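Local atomic coordinates of 2-aminomuconic 6-semialdehyde dehydrogenase (Pseudomonas sp., PDB entry 7BZV), a protein that probably catalyses the NAD+-dependent oxidation of 2-aminomuconic 6-semialdehyde in the breakdown of 2-aminophenol, as a tetrameric member of the aldehyde dehydrogenase family. Residues M275-A278 / L279-S283; C266-E269 / K270-G274. All coordinates share one frame; numbering follows the deposited sequence.

Contact 1. Residues M275-A278 / L279-S283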
loop_
_atom_site.group_PDB
_atom_site.type_symbol
_atom_site.label_atom_id
_atom_site.label_comp_id
_atom_site.label_asym_id
_atom_site.label_seq_id
_atom_site.Cartn_x
_atom_site.Cartn_y
_atom_site.Cartn_z
ATOM N N MET B 275 31.480 -10.246 11.184
ATOM C CA MET B 275 32.434 -10.219 10.081
ATOM C C MET B 275 33.037 -11.589 9.804
ATOM O O MET B 275 33.303 -11.911 8.638
ATOM C CB MET B 275 33.521 -9.196 10.365
ATOM C CG MET B 275 33.046 -7.723 10.186
ATOM S SD MET B 275 32.326 -7.410 8.571
ATOM C CE MET B 275 33.660 -7.869 7.473
ATOM N N MET B 276 33.238 -12.430 10.833
ATOM C CA MET B 276 33.686 -13.789 10.538
ATOM C C MET B 276 32.699 -14.504 9.641
ATOM O O MET B 276 33.124 -15.278 8.765
ATOM C CB MET B 276 33.945 -14.615 11.797
ATOM C CG MET B 276 35.090 -14.041 12.467
ATOM S SD MET B 276 36.682 -14.658 11.789
ATOM C CE MET B 276 37.218 -13.491 10.579
ATOM N N ARG B 277 31.399 -14.232 9.794
ATOM C CA ARG B 277 30.436 -14.843 8.883
ATOM C C ARG B 277 30.472 -14.176 7.504
ATOM O O ARG B 277 30.505 -14.859 6.469
ATOM C CB ARG B 277 29.038 -14.778 9.509
ATOM C CG ARG B 277 28.901 -15.702 10.736
ATOM C CD ARG B 277 27.639 -15.473 11.562
ATOM N NE ARG B 277 26.420 -15.455 10.762
ATOM C CZ ARG B 277 25.764 -16.539 10.390
ATOM N NH1 ARG B 277 26.216 -17.730 10.770
ATOM N NH2 ARG B 277 24.646 -16.421 9.668
ATOM N N ALA B 278 30.453 -12.842 7.476
ATOM C CA ALA B 278 30.461 -12.100 6.213
ATOM C C ALA B 278 31.661 -12.461 5.359
ATOM O O ALA B 278 31.604 -12.338 4.128
ATOM C CB ALA B 278 30.477 -10.585 6.464
ATOM N N LEU B 279 32.763 -12.854 5.990
ATOM C CA LEU B 279 33.959 -13.239 5.258
ATOM C C LEU B 279 33.985 -14.723 4.890
ATOM O O LEU B 279 34.388 -15.056 3.776
ATOM C CB LEU B 279 35.240 -12.912 6.060
ATOM C CG LEU B 279 35.496 -11.432 6.380
ATOM C CD1 LEU B 279 36.644 -11.245 7.362
ATOM C CD2 LEU B 279 35.745 -10.620 5.127
ATOM N N PHE B 280 33.579 -15.640 5.791
ATOM C CA PHE B 280 33.949 -17.049 5.645
ATOM C C PHE B 280 32.763 -18.004 5.693
ATOM O O PHE B 280 32.939 -19.202 5.465
ATOM C CB PHE B 280 34.999 -17.437 6.726
ATOM C CG PHE B 280 36.204 -16.541 6.744
ATOM C CD1 PHE B 280 36.932 -16.338 5.588
ATOM C CD2 PHE B 280 36.597 -15.883 7.912
ATOM C CE1 PHE B 280 38.029 -15.491 5.578
ATOM C CE2 PHE B 280 37.684 -15.020 7.904
ATOM C CZ PHE B 280 38.408 -14.836 6.738
ATOM N N LEU B 281 31.552 -17.517 5.939
ATOM C CA LEU B 281 30.404 -18.408 5.845
ATOM C C LEU B 281 30.344 -19.046 4.457
ATOM O O LEU B 281 30.585 -18.386 3.445
ATOM C CB LEU B 281 29.107 -17.636 6.132
ATOM C CG LEU B 281 27.872 -18.519 6.180
ATOM C CD1 LEU B 281 27.942 -19.443 7.404
ATOM C CD2 LEU B 281 26.558 -17.692 6.227
ATOM N N ASN B 282 30.053 -20.348 4.402
ATOM C CA ASN B 282 29.996 -21.053 3.112
ATOM C C ASN B 282 31.338 -20.942 2.385
ATOM O O ASN B 282 31.405 -20.920 1.144
ATOM C CB ASN B 282 28.840 -20.501 2.251
ATOM C CG ASN B 282 28.295 -21.515 1.250
ATOM O OD1 ASN B 282 28.215 -22.696 1.548
ATOM N ND2 ASN B 282 27.838 -21.037 0.100
ATOM N N SER B 283 32.414 -20.864 3.160
ATOM C CA SER B 283 33.771 -20.691 2.625
ATOM C C SER B 283 33.855 -19.479 1.713
ATOM O O SER B 283 34.582 -19.477 0.717
ATOM C CB SER B 283 34.240 -21.959 1.914
ATOM O OG SER B 283 34.212 -23.031 2.850
#

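Contact 2. Residues C266-E269 / K270-G274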
loop_
_atom_site.group_PDB
_atom_site.type_symbol
_atom_site.label_atom_id
_atom_site.label_comp_id
_atom_site.label_asym_id
_atom_site.label_seq_id
_atom_site.Cartn_x
_atom_site.Cartn_y
_atom_site.Cartn_z
ATOM N N CYS B 266 32.174 0.963 16.755
ATOM C CA CYS B 266 31.329 -0.225 16.674
ATOM C C CYS B 266 31.375 -1.012 17.976
ATOM O O CYS B 266 32.263 -0.842 18.813
ATOM C CB CYS B 266 31.737 -1.120 15.498
ATOM S SG CYS B 266 33.269 -2.031 15.690
ATOM N N ASP B 267 30.358 -1.852 18.164
ATOM C CA ASP B 267 30.423 -2.891 19.184
ATOM C C ASP B 267 31.393 -3.952 18.683
ATOM O O ASP B 267 31.054 -4.772 17.825
ATOM C CB ASP B 267 29.029 -3.457 19.447
ATOM C CG ASP B 267 29.036 -4.486 20.557
ATOM O OD1 ASP B 267 29.969 -5.325 20.615
ATOM O OD2 ASP B 267 28.120 -4.448 21.386
ATOM N N PHE B 268 32.619 -3.934 19.210
ATOM C CA PHE B 268 33.708 -4.666 18.565
ATOM C C PHE B 268 33.459 -6.169 18.582
ATOM O O PHE B 268 33.685 -6.863 17.580
ATOM C CB PHE B 268 35.023 -4.303 19.257
ATOM C CG PHE B 268 36.251 -4.739 18.518
ATOM C CD1 PHE B 268 36.828 -3.932 17.563
ATOM C CD2 PHE B 268 36.834 -5.958 18.808
ATOM C CE1 PHE B 268 37.986 -4.347 16.907
ATOM C CE2 PHE B 268 37.967 -6.375 18.166
ATOM C CZ PHE B 268 38.542 -5.570 17.213
ATOM N N GLU B 269 32.975 -6.696 19.698
ATOM C CA GLU B 269 32.778 -8.138 19.778
ATOM C C GLU B 269 31.661 -8.590 18.854
ATOM O O GLU B 269 31.790 -9.627 18.195
ATOM C CB GLU B 269 32.497 -8.581 21.228
ATOM C CG GLU B 269 33.737 -8.557 22.141
ATOM C CD GLU B 269 35.009 -9.116 21.476
ATOM O OE1 GLU B 269 34.940 -10.168 20.802
ATOM O OE2 GLU B 269 36.091 -8.502 21.623
ATOM N N LYS B 270 30.563 -7.827 18.760
ATOM C CA LYS B 270 29.501 -8.234 17.831
ATOM C C LYS B 270 29.980 -8.151 16.386
ATOM O O LYS B 270 29.609 -8.983 15.539
ATOM C CB LYS B 270 28.253 -7.375 18.014
ATOM C CG LYS B 270 27.552 -7.546 19.337
ATOM C CD LYS B 270 26.266 -6.661 19.323
ATOM C CE LYS B 270 25.524 -6.710 20.638
ATOM N NZ LYS B 270 25.203 -8.109 20.920
ATOM N N MET B 271 30.765 -7.119 16.089
ATOM C CA MET B 271 31.302 -6.919 14.753
ATOM C C MET B 271 32.199 -8.072 14.357
ATOM O O MET B 271 32.075 -8.606 13.249
ATOM C CB MET B 271 32.047 -5.579 14.697
ATOM C CG MET B 271 32.824 -5.322 13.419
ATOM S SD MET B 271 34.438 -6.101 13.287
ATOM C CE MET B 271 35.300 -5.370 14.666
ATOM N N LEU B 272 33.061 -8.518 15.264
ATOM C CA LEU B 272 33.935 -9.623 14.904
ATOM C C LEU B 272 33.128 -10.880 14.609
ATOM O O LEU B 272 33.446 -11.639 13.664
ATOM C CB LEU B 272 34.944 -9.906 16.020
ATOM C CG LEU B 272 36.215 -9.100 16.154
ATOM C CD1 LEU B 272 36.979 -9.748 17.329
ATOM C CD2 LEU B 272 37.012 -9.134 14.889
ATOM N N ASP B 273 32.126 -11.164 15.455
ATOM C CA ASP B 273 31.265 -12.316 15.203
ATOM C C ASP B 273 30.616 -12.221 13.827
ATOM O O ASP B 273 30.535 -13.205 13.078
ATOM C CB ASP B 273 30.147 -12.406 16.243
ATOM C CG ASP B 273 30.620 -12.921 17.573
ATOM O OD1 ASP B 273 31.745 -13.422 17.675
ATOM O OD2 ASP B 273 29.843 -12.809 18.527
ATOM N N GLY B 274 30.074 -11.041 13.521
ATOM C CA GLY B 274 29.385 -10.836 12.255
ATOM C C GLY B 274 30.311 -10.857 11.058
ATOM O O GLY B 274 29.984 -11.443 10.027
#

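Contact 1. Residues M275-A278 / L279-S283
M276 and F280, one helical turn apart, both carry CG beside the backbone N and anti to the carbonyl carbon (chi1 -54° for F280), which lays the two side chains next to each other, pointing the same way. M276 then bends at chi2 and chi3 and brings its thioether to the rim of the ring. SD stands 5.2 Å from the centroid of the F280 ring and 89° off the ring normal, a Met-aromatic contact made at the edge. The modelled approach of the M276 methyl to this edge is too short to be reliable. One face of the same ring is taken by L279, whose CB lies over the centre 3.5 Å above the ring plane. L279 also receives the methyl of M275, from CE to CG at 4.2 Å, the two side chains crossing.

These residues form the last turns of helix 268-280, the helical link of a beta-alpha-beta unit between strands 258-262 and 290-296. M275 and L279 pack on V293 of the latter strand, whereas M276 and F280 face I311 of helix 297-312. Backbone bonds tie the turns: L279 N to M275 O at 2.9 Å, F280 N to M276 O at 3.0 Å, and L281 N to R277 O at 2.9 Å.

L281 is the first residue to leave helical backbone angles. Its CG turns anti to its own N (chi1 -175°), and the branch runs alongside R277, with CD2 over one face of the guanidinium, 4.1 Å from NH2. Beyond it the chain is pinned by N282, which bonds through OD1 to K93 and through ND2 to the carbonyl of N154.

Contact 2. Residues C266-E269 / K270-G274
M271 crosses F268 so that its terminal methyl, folded back by bends at chi2 and chi3, sits above one face of the phenyl ring. CE is 3.8 Å from the centroid of the F268 ring and 23° off its normal, a CH-pi contact displaced toward the rim. L272 reaches the same ring obliquely, with CD1 3.6 Å from F268 CE2. R302 of helix 297-312 adds a cation-pi contact to this ring, and A306 of that helix touches both F268 and L272. Nearby, C266 SG rests against M271 CB at 3.9 Å, a pair that also meets W422 of strand 418-422.

D267 is the N-cap of helix 268-280. Its carboxylate stands anti to the backbone N (chi1 -177°) and turns back over the first turn, where OD1 accepts from K270 N at 3.2 Å. The bond is nearly straight (171°) but comes from above the carboxylate plane. The extended K270 chain passes across the carboxylate, its CD and CE each 3.5 Å from D267 OD2, before bending away at its end. NZ makes a long, weak ion pair with D486 of the second subunit. With an alanine here in place of D267, K270 N would probably lose its capping acceptor, leaving the first turn less firmly held.

Further along, D273 forms a salt bridge with R310. The carboxylate at the N-cap, close to the positive end of the helix dipole, is likely to be favoured as an anion, while the M271 methyl and the L272 branch hold F268 by apolar contact, the former with the weak electrostatic component of a CH-pi interaction.

In the fold
Leaving strand 258-262, the chain first meets contact 2, where residues 266-269 cap and open helix 268-280 against residues 270-274. Contact 1 follows directly in residues 275-283 and closes the same helix, so the two stand in series, neither enclosing nor crossing the other, their centres about 13 Å apart. Both are local, and the loops they close are single helical turns. Helix 297-312 packs along both ends, while strand 418-422 meets the beginning and strand 290-296 the end. Within contact 1 the chain already leaves the helix; the loop onward to strand 290-296 probably carries the nucleophilic cysteine of aldehyde dehydrogenases and completes the beta-alpha-beta crossover.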